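Local coordinates for spot 14 protein (Mus musculus, PDB 3ONT) that forms homodimers, pairs with MID1IP1, helps regulate lipogenesis, especially in lactating mammary gland, and supports synthesis of triglycerides with medium-length fatty acid chains, at residues 67-78 with 116-127. Sequence-based numbering, arbitrary orientation.
Sequences SICVEVDHGLLP and EAQFHLHFCSLH
Phe-119, Phe-123 and His-127, one helical turn apart, each present a ring to the 67-78 segment. Over one face of Phe-119 stands Ile-68: its CG2 lies 4.0 Å from the ring centroid, almost straight above it, a CH-pi contact, while Glu-71 OE1 approaches near the ring plane at the edge. Leu-76 lies across one face of Phe-123, with CB 3.8 Å from that ring's centroid, a second CH-pi contact; the opposite face has His-120 O above its rim. The edge of Phe-123 receives Phe-119 CD2 and Glu-71 OE1, the latter 3.6 Å from Phe-123 CE2, and the Glu-71 carboxylate is steeply turned against the ring. His-127 carries Pro-78 CG over its centre, 3.8 Å from the centroid, as a third CH-pi contact. Leu-76 spans two rings: CB and CD1 rest on Phe-123, while CD2 reaches Phe-119 CZ. An alanine in place of Phe-123 would probably leave Leu-76 without its aromatic backing and open a gap beside Glu-71.

The one hydrogen bond across the contact runs from Ser-67 OG to Glu-116 OE2 at 2.7 Å, on the syn side but 35° out of the carboxylate plane. Glu-116 reaches it with CG anti to the backbone N (chi1 178°) and an extended chain, whose CB and CG pass along Ile-68 CG1.

The axes of helices 67-73 and 116-127 run nearly parallel, inclined by 17°, with a closest approach of 10.9 Å. Ile-68 and Val-72 also touch Tyr-22 and Met-19 of helix 15-32, respectively, so helix 58-73 is sandwiched within the helical bundle. The second subunit adds Leu-126 against Phe-119, Leu-15 against Leu-76, and Asn-13 O as acceptor for His-127 NE2, tying this helix pair into the homodimer.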
ATOM      1  N   SER A  67     -10.666 -12.869   1.454  1.00 55.90           N
ATOM      2  CA  SER A  67     -11.183 -11.708   0.761  1.00 57.26           C
ATOM      3  C   SER A  67     -10.081 -10.655   0.523  1.00 57.39           C
ATOM      4  O   SER A  67     -10.003 -10.031  -0.541  1.00 58.91           O
ATOM      5  CB  SER A  67     -12.348 -11.154   1.549  1.00 56.80           C
ATOM      6  OG  SER A  67     -12.830 -10.005   0.920  1.00 61.39           O
ATOM      7  N   ILE A  68      -9.219 -10.481   1.515  1.00 56.19           N
ATOM      8  CA  ILE A  68      -8.069  -9.616   1.392  1.00 55.78           C
ATOM      9  C   ILE A  68      -7.095 -10.206   0.372  1.00 57.87           C
ATOM     10  O   ILE A  68      -6.555  -9.493  -0.471  1.00 58.77           O
ATOM     11  CB  ILE A  68      -7.403  -9.444   2.749  1.00 54.26           C
ATOM     12  CG1 ILE A  68      -8.309  -8.601   3.649  1.00 52.73           C
ATOM     13  CG2 ILE A  68      -6.005  -8.853   2.591  1.00 53.66           C
ATOM     14  CD1 ILE A  68      -7.784  -8.415   5.029  1.00 51.68           C
ATOM     15  N   CYS A  69      -6.903 -11.515   0.414  1.00 59.52           N
ATOM     16  CA  CYS A  69      -6.048 -12.166  -0.563  1.00 61.17           C
ATOM     17  C   CYS A  69      -6.501 -11.941  -2.004  1.00 63.50           C
ATOM     18  O   CYS A  69      -5.672 -11.802  -2.900  1.00 64.36           O
ATOM     19  CB  CYS A  69      -5.942 -13.650  -0.277  1.00 61.50           C
ATOM     20  SG  CYS A  69      -4.767 -14.449  -1.349  1.00 63.70           S
ATOM     21  N   VAL A  70      -7.808 -11.907  -2.240  1.00 65.66           N
ATOM     22  CA  VAL A  70      -8.323 -11.644  -3.596  1.00 68.57           C
ATOM     23  C   VAL A  70      -7.882 -10.250  -4.067  1.00 70.37           C
ATOM     24  O   VAL A  70      -7.612 -10.036  -5.250  1.00 72.18           O
ATOM     25  CB  VAL A  70      -9.870 -11.821  -3.685  1.00 69.16           C
ATOM     26  CG1 VAL A  70     -10.439 -11.188  -4.949  1.00 70.37           C
ATOM     27  CG2 VAL A  70     -10.245 -13.297  -3.610  1.00 68.24           C
ATOM     28  N   GLU A  71      -7.785  -9.308  -3.133  1.00 70.68           N
ATOM     29  CA  GLU A  71      -7.358  -7.962  -3.480  1.00 72.21           C
ATOM     30  C   GLU A  71      -5.843  -7.849  -3.660  1.00 70.93           C
ATOM     31  O   GLU A  71      -5.372  -7.145  -4.543  1.00 72.21           O
ATOM     32  CB  GLU A  71      -7.927  -6.949  -2.500  1.00 73.38           C
ATOM     33  CG  GLU A  71      -9.333  -6.544  -2.935  1.00 81.31           C
ATOM     34  CD  GLU A  71     -10.141  -5.775  -1.884  1.00 84.42           C
ATOM     35  OE1 GLU A  71      -9.780  -5.777  -0.668  1.00 85.43           O
ATOM     36  OE2 GLU A  71     -11.162  -5.162  -2.298  1.00 88.12           O
ATOM     37  N   VAL A  72      -5.092  -8.568  -2.838  1.00 68.58           N
ATOM     38  CA  VAL A  72      -3.663  -8.665  -2.982  1.00 66.83           C
ATOM     39  C   VAL A  72      -3.310  -9.286  -4.329  1.00 69.99           C
ATOM     40  O   VAL A  72      -2.339  -8.888  -4.943  1.00 71.75           O
ATOM     41  CB  VAL A  72      -3.060  -9.495  -1.839  1.00 65.49           C
ATOM     42  CG1 VAL A  72      -1.611  -9.844  -2.116  1.00 64.70           C
ATOM     43  CG2 VAL A  72      -3.208  -8.766  -0.502  1.00 62.31           C
ATOM     44  N   ASP A  73      -4.103 -10.249  -4.793  1.00 72.97           N
ATOM     45  CA  ASP A  73      -3.810 -10.978  -6.037  1.00 76.53           C
ATOM     46  C   ASP A  73      -4.165 -10.206  -7.305  1.00 79.49           C
ATOM     47  O   ASP A  73      -3.660 -10.522  -8.386  1.00 81.86           O
ATOM     48  CB  ASP A  73      -4.515 -12.339  -6.056  1.00 77.05           C
ATOM     49  CG  ASP A  73      -3.846 -13.360  -5.153  1.00 77.04           C
ATOM     50  OD1 ASP A  73      -2.680 -13.154  -4.769  1.00 75.69           O
ATOM     51  OD2 ASP A  73      -4.495 -14.380  -4.818  1.00 78.80           O
ATOM     52  N   HIS A  74      -5.052  -9.222  -7.174  1.00 80.47           N
ATOM     53  CA  HIS A  74      -5.461  -8.390  -8.302  1.00 84.35           C
ATOM     54  C   HIS A  74      -4.598  -7.134  -8.408  1.00 83.98           C
ATOM     55  O   HIS A  74      -4.963  -6.188  -9.107  1.00 84.30           O
ATOM     56  CB  HIS A  74      -6.947  -8.033  -8.213  1.00 86.05           C
ATOM     57  CG  HIS A  74      -7.853  -9.133  -8.672  1.00 90.02           C
ATOM     58  ND1 HIS A  74      -8.188 -10.206  -7.870  1.00 89.53           N
ATOM     59  CD2 HIS A  74      -8.483  -9.335  -9.853  1.00 93.92           C
ATOM     60  CE1 HIS A  74      -8.987 -11.018  -8.537  1.00 92.44           C
ATOM     61  NE2 HIS A  74      -9.182 -10.513  -9.743  1.00 95.57           N
ATOM     62  N   GLY A  75      -3.453  -7.160  -7.722  1.00 83.61           N
ATOM     63  CA  GLY A  75      -2.538  -6.025  -7.614  1.00 85.48           C
ATOM     64  C   GLY A  75      -3.112  -4.820  -6.875  1.00 86.44           C
ATOM     65  O   GLY A  75      -2.515  -3.740  -6.896  1.00 86.32           O
ATOM     66  N   LEU A  76      -4.269  -5.009  -6.231  1.00 88.24           N
ATOM     67  CA  LEU A  76      -5.028  -3.951  -5.523  1.00 89.87           C
ATOM     68  C   LEU A  76      -5.699  -2.928  -6.473  1.00 93.89           C
ATOM     69  O   LEU A  76      -5.156  -1.845  -6.741  1.00 94.57           O
ATOM     70  CB  LEU A  76      -4.189  -3.262  -4.400  1.00 87.72           C
ATOM     71  CG  LEU A  76      -3.347  -4.045  -3.363  1.00 85.13           C
ATOM     72  CD1 LEU A  76      -2.619  -3.144  -2.409  1.00 83.45           C
ATOM     73  CD2 LEU A  76      -4.182  -5.017  -2.576  1.00 85.11           C
ATOM     74  N   LEU A  77      -6.884  -3.284  -6.979  1.00 98.11           N
ATOM     75  CA  LEU A  77      -7.684  -2.375  -7.817  1.00102.37           C
ATOM     76  C   LEU A  77      -8.873  -1.788  -7.036  1.00104.08           C
ATOM     77  O   LEU A  77      -9.726  -2.537  -6.546  1.00104.35           O
ATOM     78  CB  LEU A  77      -8.152  -3.069  -9.110  1.00105.50           C
ATOM     79  CG  LEU A  77      -8.599  -2.153 -10.265  1.00109.44           C
ATOM     80  CD1 LEU A  77      -7.914  -2.533 -11.580  1.00110.89           C
ATOM     81  CD2 LEU A  77     -10.132  -2.121 -10.418  1.00112.58           C
ATOM     82  N   PRO A  78      -8.918  -0.441  -6.901  1.00105.54           N
ATOM     83  CA  PRO A  78     -10.014   0.265  -6.214  1.00107.70           C
ATOM     84  C   PRO A  78     -11.412  -0.036  -6.778  1.00111.37           C
ATOM     85  O   PRO A  78     -11.606  -0.044  -7.996  1.00114.03           O
ATOM     86  CB  PRO A  78      -9.654   1.743  -6.415  1.00108.68           C
ATOM     87  CG  PRO A  78      -8.175   1.743  -6.513  1.00105.72           C
ATOM     88  CD  PRO A  78      -7.808   0.473  -7.238  1.00104.51           C
ATOM     89  N   GLU A 116      -9.947  -5.618   7.353  1.00 55.81           N
ATOM     90  CA  GLU A 116     -10.237  -5.560   5.914  1.00 56.11           C
ATOM     91  C   GLU A 116     -10.552  -4.123   5.468  1.00 55.31           C
ATOM     92  O   GLU A 116     -10.072  -3.674   4.419  1.00 56.18           O
ATOM     93  CB  GLU A 116     -11.362  -6.533   5.514  1.00 58.00           C
ATOM     94  CG  GLU A 116     -11.745  -6.486   4.031  1.00 61.03           C
ATOM     95  CD  GLU A 116     -12.759  -7.566   3.597  1.00 65.29           C
ATOM     96  OE1 GLU A 116     -13.434  -8.189   4.457  1.00 65.75           O
ATOM     97  OE2 GLU A 116     -12.884  -7.784   2.368  1.00 67.71           O
ATOM     98  N   ALA A 117     -11.334  -3.409   6.276  1.00 26.03           N
ATOM     99  CA  ALA A 117     -11.720  -2.027   5.989  1.00 53.92           C
ATOM    100  C   ALA A 117     -10.513  -1.089   6.053  1.00 53.42           C
ATOM    101  O   ALA A 117     -10.341  -0.232   5.190  1.00 53.05           O
ATOM    102  CB  ALA A 117     -12.777  -1.579   6.955  1.00 53.72           C
ATOM    103  N   GLN A 118      -9.693  -1.267   7.083  1.00 53.57           N
ATOM    104  CA  GLN A 118      -8.458  -0.519   7.251  1.00 55.33           C
ATOM    105  C   GLN A 118      -7.509  -0.776   6.077  1.00 54.86           C
ATOM    106  O   GLN A 118      -7.012   0.170   5.461  1.00 55.59           O
ATOM    107  CB  GLN A 118      -7.807  -0.854   8.599  1.00 55.57           C
ATOM    108  CG  GLN A 118      -8.625  -0.319   9.781  1.00 58.82           C
ATOM    109  CD  GLN A 118      -8.101  -0.763  11.163  1.00 61.33           C
ATOM    110  OE1 GLN A 118      -6.917  -1.107  11.333  1.00 61.46           O
ATOM    111  NE2 GLN A 118      -8.992  -0.739  12.161  1.00 63.64           N
ATOM    112  N   PHE A 119      -7.317  -2.050   5.741  1.00 54.07           N
ATOM    113  CA  PHE A 119      -6.477  -2.450   4.626  1.00 53.94           C
ATOM    114  C   PHE A 119      -6.937  -1.711   3.393  1.00 55.46           C
ATOM    115  O   PHE A 119      -6.142  -1.069   2.700  1.00 56.49           O
ATOM    116  CB  PHE A 119      -6.564  -3.965   4.412  1.00 54.22           C
ATOM    117  CG  PHE A 119      -5.901  -4.447   3.151  1.00 55.31           C
ATOM    118  CD1 PHE A 119      -4.512  -4.616   3.093  1.00 56.27           C
ATOM    119  CD2 PHE A 119      -6.659  -4.775   2.030  1.00 57.29           C
ATOM    120  CE1 PHE A 119      -3.871  -5.081   1.914  1.00 57.53           C
ATOM    121  CE2 PHE A 119      -6.036  -5.242   0.842  1.00 59.28           C
ATOM    122  CZ  PHE A 119      -4.640  -5.390   0.790  1.00 58.48           C
ATOM    123  N   HIS A 120      -8.236  -1.785   3.129  1.00 57.40           N
ATOM    124  CA  HIS A 120      -8.809  -1.146   1.965  1.00 58.50           C
ATOM    125  C   HIS A 120      -8.553   0.362   1.990  1.00 56.26           C
ATOM    126  O   HIS A 120      -8.163   0.940   0.978  1.00 55.85           O
ATOM    127  CB  HIS A 120     -10.297  -1.455   1.865  1.00 63.06           C
ATOM    128  CG  HIS A 120     -10.894  -1.067   0.551  1.00 70.13           C
ATOM    129  ND1 HIS A 120     -11.745   0.011   0.409  1.00 73.07           N
ATOM    130  CD2 HIS A 120     -10.742  -1.594  -0.691  1.00 73.65           C
ATOM    131  CE1 HIS A 120     -12.097   0.123  -0.863  1.00 77.82           C
ATOM    132  NE2 HIS A 120     -11.502  -0.836  -1.553  1.00 77.05           N
ATOM    133  N   LEU A 121      -8.743   0.996   3.141  1.00 53.73           N
ATOM    134  CA  LEU A 121      -8.480   2.419   3.232  1.00 53.78           C
ATOM    135  C   LEU A 121      -7.029   2.745   2.809  1.00 52.70           C
ATOM    136  O   LEU A 121      -6.810   3.565   1.923  1.00 52.03           O
ATOM    137  CB  LEU A 121      -8.749   2.947   4.635  1.00 53.37           C
ATOM    138  CG  LEU A 121      -8.168   4.349   4.908  1.00 54.01           C
ATOM    139  CD1 LEU A 121      -8.744   5.438   3.981  1.00 55.17           C
ATOM    140  CD2 LEU A 121      -8.400   4.711   6.351  1.00 54.99           C
ATOM    141  N   HIS A 122      -6.068   2.083   3.445  1.00 51.61           N
ATOM    142  CA  HIS A 122      -4.659   2.188   3.101  1.00 51.22           C
ATOM    143  C   HIS A 122      -4.337   1.945   1.635  1.00 53.71           C
ATOM    144  O   HIS A 122      -3.789   2.845   0.985  1.00 54.81           O
ATOM    145  CB  HIS A 122      -3.854   1.285   4.002  1.00 49.02           C
ATOM    146  CG  HIS A 122      -3.940   1.690   5.437  1.00 49.77           C
ATOM    147  ND1 HIS A 122      -3.821   3.006   5.842  1.00 49.72           N
ATOM    148  CD2 HIS A 122      -4.158   0.970   6.558  1.00 49.85           C
ATOM    149  CE1 HIS A 122      -3.949   3.075   7.153  1.00 51.07           C
ATOM    150  NE2 HIS A 122      -4.158   1.852   7.612  1.00 52.23           N
ATOM    151  N   PHE A 123      -4.691   0.775   1.093  1.00 55.67           N
ATOM    152  CA  PHE A 123      -4.292   0.489  -0.286  1.00 57.55           C
ATOM    153  C   PHE A 123      -4.904   1.467  -1.267  1.00 58.73           C
ATOM    154  O   PHE A 123      -4.254   1.845  -2.223  1.00 59.31           O
ATOM    155  CB  PHE A 123      -4.366  -1.027  -0.684  1.00 59.93           C
ATOM    156  CG  PHE A 123      -5.641  -1.481  -1.385  1.00 62.36           C
ATOM    157  CD1 PHE A 123      -5.962  -1.055  -2.669  1.00 64.27           C
ATOM    158  CD2 PHE A 123      -6.488  -2.425  -0.766  1.00 65.30           C
ATOM    159  CE1 PHE A 123      -7.149  -1.514  -3.324  1.00 68.89           C
ATOM    160  CE2 PHE A 123      -7.696  -2.925  -1.409  1.00 67.52           C
ATOM    161  CZ  PHE A 123      -8.020  -2.462  -2.691  1.00 69.94           C
ATOM    162  N   CYS A 124      -6.122   1.917  -1.004  1.00 60.94           N
ATOM    163  CA  CYS A 124      -6.763   2.904  -1.873  1.00 64.50           C
ATOM    164  C   CYS A 124      -6.068   4.263  -1.816  1.00 63.52           C
ATOM    165  O   CYS A 124      -5.964   4.957  -2.833  1.00 64.15           O
ATOM    166  CB  CYS A 124      -8.238   3.099  -1.513  1.00 66.83           C
ATOM    167  SG  CYS A 124      -9.342   1.937  -2.293  1.00 76.18           S
ATOM    168  N   SER A 125      -5.631   4.679  -0.630  1.00 62.22           N
ATOM    169  CA  SER A 125      -5.017   5.994  -0.579  1.00 62.45           C
ATOM    170  C   SER A 125      -3.600   5.995  -1.124  1.00 60.78           C
ATOM    171  O   SER A 125      -3.187   6.983  -1.709  1.00 61.06           O
ATOM    172  CB  SER A 125      -5.196   6.749   0.753  1.00 62.99           C
ATOM    173  OG  SER A 125      -5.450   5.918   1.850  1.00 62.37           O
ATOM    174  N   LEU A 126      -2.884   4.883  -0.985  1.00 60.03           N
ATOM    175  CA  LEU A 126      -1.646   4.694  -1.730  1.00 59.93           C
ATOM    176  C   LEU A 126      -1.888   4.880  -3.218  1.00 61.63           C
ATOM    177  O   LEU A 126      -1.186   5.647  -3.885  1.00 63.05           O
ATOM    178  CB  LEU A 126      -1.084   3.307  -1.517  1.00 60.03           C
ATOM    179  CG  LEU A 126      -0.297   3.056  -0.245  1.00 60.59           C
ATOM    180  CD1 LEU A 126       0.503   1.791  -0.443  1.00 61.29           C
ATOM    181  CD2 LEU A 126       0.637   4.241   0.029  1.00 61.31           C
ATOM    182  N   HIS A 127      -2.893   4.190  -3.733  1.00 62.68           N
ATOM    183  CA  HIS A 127      -3.223   4.247  -5.149  1.00 64.71           C
ATOM    184  C   HIS A 127      -3.474   5.696  -5.537  1.00 64.39           C
ATOM    185  O   HIS A 127      -3.007   6.150  -6.580  1.00 65.92           O
ATOM    186  CB  HIS A 127      -4.455   3.356  -5.455  1.00 67.30           C
ATOM    187  CG  HIS A 127      -4.779   3.224  -6.917  1.00 71.17           C
ATOM    188  ND1 HIS A 127      -5.422   4.213  -7.635  1.00 73.74           N
ATOM    189  CD2 HIS A 127      -4.559   2.213  -7.793  1.00 73.63           C
ATOM    190  CE1 HIS A 127      -5.579   3.822  -8.888  1.00 75.98           C
ATOM    191  NE2 HIS A 127      -5.063   2.612  -9.011  1.00 76.71           N
TER